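Local coordinates for protein uridylate-specific endoribonuclease nsp11 (Prrsv 16244b, PDB 5EYI) that probably cleaves RNA at uridylates as the arterivirus NendoU endoribonuclease, degrading 5'-polyuridines and so blunting host double-stranded RNA sensing, at residues A[33-38]-A[46-51]. The protein carries 1 engineered substitution. Sequence-based numbering, arbitrary orientation.
Sequences LAPHWP and EKWPDR
Ala34 sets its methyl on the indole of Trp48, with CB 3.4 Å from the centroid of the five-membered ring and 14° off its normal, a close CH-pi contact over one face. Followed outward, Trp48 begins with CB near the carbonyl O of Ala34. CG is anti to its own carbonyl carbon and beside the backbone N (chi1 -48°), which directs the indole along Ala34 so that one face meets the methyl. CD1 meets Ala34 CB and, at 3.8 Å, Pro35 CD; NE1 comes closer to Ala34 CB, at 3.3 Å, and CE2 still touches it. Toward the far rim CZ2 only grazes the methyl. Val31, Val39 and Thr41 also touch the side chain, which is buried. Trp48 O accepts a hydrogen bond from Arg51 NH1 at 2.9 Å, the donor lying above the carbonyl plane, while Arg51 NH2 reaches Asn44 OD1.

Pro35 lies obliquely to the indole and rests its CB on Lys47 O, while its own O faces Pro49 CD. Farther along, Pro38 CA approaches Asp50 O at 3.4 Å in a CA-H...O contact. No direct hydrogen bond joins 33-38 to 46-51; two waters mediate instead. One lies between Ala34 O and Asp50 N, taking the N-H of Asp50 at 3.2 Å; the other bridges Pro35 O and Asp50 OD2, 2.7 Å from the latter. Each has more acceptors near it than protons to give.

The two loops flank strand 39-41 in the N-terminal domain of nsp11, away from the predicted catalytic residues. Direct contact is thus mostly van der Waals and CH-pi, with weak C-H...O contacts, whereas polar groups meet through water, and Asp50 OD1 also takes the backbone N-H of Lys94.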
loop_
_atom_site.group_PDB
_atom_site.type_symbol
_atom_site.label_atom_id
_atom_site.label_comp_id
_atom_site.label_asym_id
_atom_site.label_seq_id
_atom_site.Cartn_x
_atom_site.Cartn_y
_atom_site.Cartn_z
ATOM N N LEU A 33 30.552 11.782 -30.312
ATOM C CA LEU A 33 30.457 11.824 -28.836
ATOM C C LEU A 33 29.829 10.588 -28.194
ATOM O O LEU A 33 29.877 10.443 -26.977
ATOM C CB LEU A 33 29.699 13.081 -28.382
ATOM C CG LEU A 33 30.470 14.392 -28.602
ATOM C CD1 LEU A 33 29.576 15.612 -28.399
ATOM C CD2 LEU A 33 31.684 14.454 -27.684
ATOM N N ALA A 34 29.271 9.684 -28.995
ATOM C CA ALA A 34 28.617 8.481 -28.463
ATOM C C ALA A 34 29.526 7.540 -27.666
ATOM O O ALA A 34 29.034 6.826 -26.796
ATOM C CB ALA A 34 27.912 7.717 -29.582
ATOM N N PRO A 35 30.852 7.527 -27.955
ATOM C CA PRO A 35 31.763 6.777 -27.072
ATOM C C PRO A 35 31.907 7.334 -25.648
ATOM O O PRO A 35 32.422 6.635 -24.780
ATOM C CB PRO A 35 33.114 6.859 -27.805
ATOM C CG PRO A 35 32.748 7.044 -29.234
ATOM C CD PRO A 35 31.536 7.930 -29.201
ATOM N N HIS A 36 31.450 8.562 -25.412
ATOM C CA HIS A 36 31.651 9.247 -24.136
ATOM C C HIS A 36 30.369 9.548 -23.353
ATOM O O HIS A 36 30.433 10.192 -22.307
ATOM C CB HIS A 36 32.434 10.527 -24.414
ATOM C CG HIS A 36 33.685 10.283 -25.201
ATOM N ND1 HIS A 36 33.859 10.747 -26.488
ATOM C CD2 HIS A 36 34.794 9.566 -24.905
ATOM C CE1 HIS A 36 35.042 10.362 -26.936
ATOM N NE2 HIS A 36 35.625 9.639 -25.997
ATOM N N TRP A 37 29.223 9.061 -23.839
ATOM C CA TRP A 37 27.920 9.267 -23.190
ATOM C C TRP A 37 27.147 7.962 -23.133
ATOM O O TRP A 37 27.289 7.135 -24.024
ATOM C CB TRP A 37 27.113 10.294 -23.982
ATOM C CG TRP A 37 27.614 11.663 -23.790
ATOM C CD1 TRP A 37 28.539 12.310 -24.542
ATOM C CD2 TRP A 37 27.239 12.562 -22.745
ATOM N NE1 TRP A 37 28.761 13.562 -24.044
ATOM C CE2 TRP A 37 27.976 13.747 -22.937
ATOM C CE3 TRP A 37 26.347 12.481 -21.663
ATOM C CZ2 TRP A 37 27.860 14.845 -22.090
ATOM C CZ3 TRP A 37 26.219 13.575 -20.826
ATOM C CH2 TRP A 37 26.973 14.747 -21.044
ATOM N N PRO A 38 26.327 7.758 -22.090
ATOM C CA PRO A 38 25.366 6.655 -22.208
ATOM C C PRO A 38 24.408 6.931 -23.370
ATOM O O PRO A 38 23.839 8.026 -23.451
ATOM C CB PRO A 38 24.621 6.674 -20.863
ATOM C CG PRO A 38 25.480 7.475 -19.947
ATOM C CD PRO A 38 26.193 8.471 -20.808
ATOM N N GLU A 46 30.032 -1.551 -30.449
ATOM C CA GLU A 46 31.021 -1.765 -29.386
ATOM C C GLU A 46 31.932 -0.561 -29.112
ATOM O O GLU A 46 32.568 -0.508 -28.073
ATOM C CB GLU A 46 31.857 -3.014 -29.680
ATOM C CG GLU A 46 31.073 -4.297 -29.445
ATOM C CD GLU A 46 31.692 -5.512 -30.109
ATOM O OE1 GLU A 46 31.744 -5.548 -31.360
ATOM O OE2 GLU A 46 32.103 -6.439 -29.381
ATOM N N LYS A 47 31.975 0.407 -30.022
ATOM C CA LYS A 47 32.643 1.678 -29.743
ATOM C C LYS A 47 31.916 2.537 -28.693
ATOM O O LYS A 47 32.495 3.503 -28.202
ATOM C CB LYS A 47 32.844 2.490 -31.029
ATOM C CG LYS A 47 33.749 1.801 -32.036
ATOM C CD LYS A 47 34.053 2.673 -33.244
ATOM C CE LYS A 47 32.854 2.821 -34.165
ATOM N NZ LYS A 47 33.288 3.036 -35.575
ATOM N N TRP A 48 30.662 2.207 -28.369
ATOM C CA TRP A 48 29.884 2.925 -27.352
ATOM C C TRP A 48 29.719 2.040 -26.117
ATOM O O TRP A 48 28.737 1.312 -26.008
ATOM C CB TRP A 48 28.516 3.335 -27.922
ATOM C CG TRP A 48 28.599 3.993 -29.274
ATOM C CD1 TRP A 48 29.656 4.699 -29.794
ATOM C CD2 TRP A 48 27.579 4.011 -30.274
ATOM N NE1 TRP A 48 29.359 5.134 -31.058
ATOM C CE2 TRP A 48 28.091 4.727 -31.381
ATOM C CE3 TRP A 48 26.282 3.482 -30.350
ATOM C CZ2 TRP A 48 27.347 4.939 -32.542
ATOM C CZ3 TRP A 48 25.543 3.692 -31.515
ATOM C CH2 TRP A 48 26.080 4.413 -32.592
ATOM N N PRO A 49 30.677 2.109 -25.168
ATOM C CA PRO A 49 30.690 1.127 -24.077
ATOM C C PRO A 49 29.530 1.210 -23.099
ATOM O O PRO A 49 29.208 0.208 -22.473
ATOM C CB PRO A 49 32.022 1.400 -23.364
ATOM C CG PRO A 49 32.336 2.817 -23.678
ATOM C CD PRO A 49 31.789 3.074 -25.050
ATOM N N ASP A 50 28.929 2.384 -22.942
ATOM C CA ASP A 50 27.722 2.525 -22.130
ATOM C C ASP A 50 26.581 2.768 -23.100
ATOM O O ASP A 50 26.463 3.842 -23.684
ATOM C CB ASP A 50 27.888 3.654 -21.119
ATOM C CG ASP A 50 29.119 3.457 -20.252
ATOM O OD1 ASP A 50 29.098 2.559 -19.391
ATOM O OD2 ASP A 50 30.125 4.170 -20.456
ATOM N N ARG A 51 25.780 1.736 -23.324
ATOM C CA ARG A 51 24.727 1.812 -24.313
ATOM C C ARG A 51 23.556 0.932 -23.950
ATOM O O ARG A 51 23.722 -0.123 -23.344
ATOM C CB ARG A 51 25.259 1.453 -25.710
ATOM C CG ARG A 51 25.814 0.047 -25.836
ATOM C CD ARG A 51 26.284 -0.252 -27.256
ATOM N NE ARG A 51 26.656 -1.658 -27.399
ATOM C CZ ARG A 51 27.755 -2.229 -26.908
ATOM N NH1 ARG A 51 28.657 -1.533 -26.212
ATOM N NH2 ARG A 51 27.962 -3.528 -27.118
HETATM O O HOH W 1 28.971 4.984 -24.722
HETATM O O HOH W 2 30.571 5.838 -22.503
#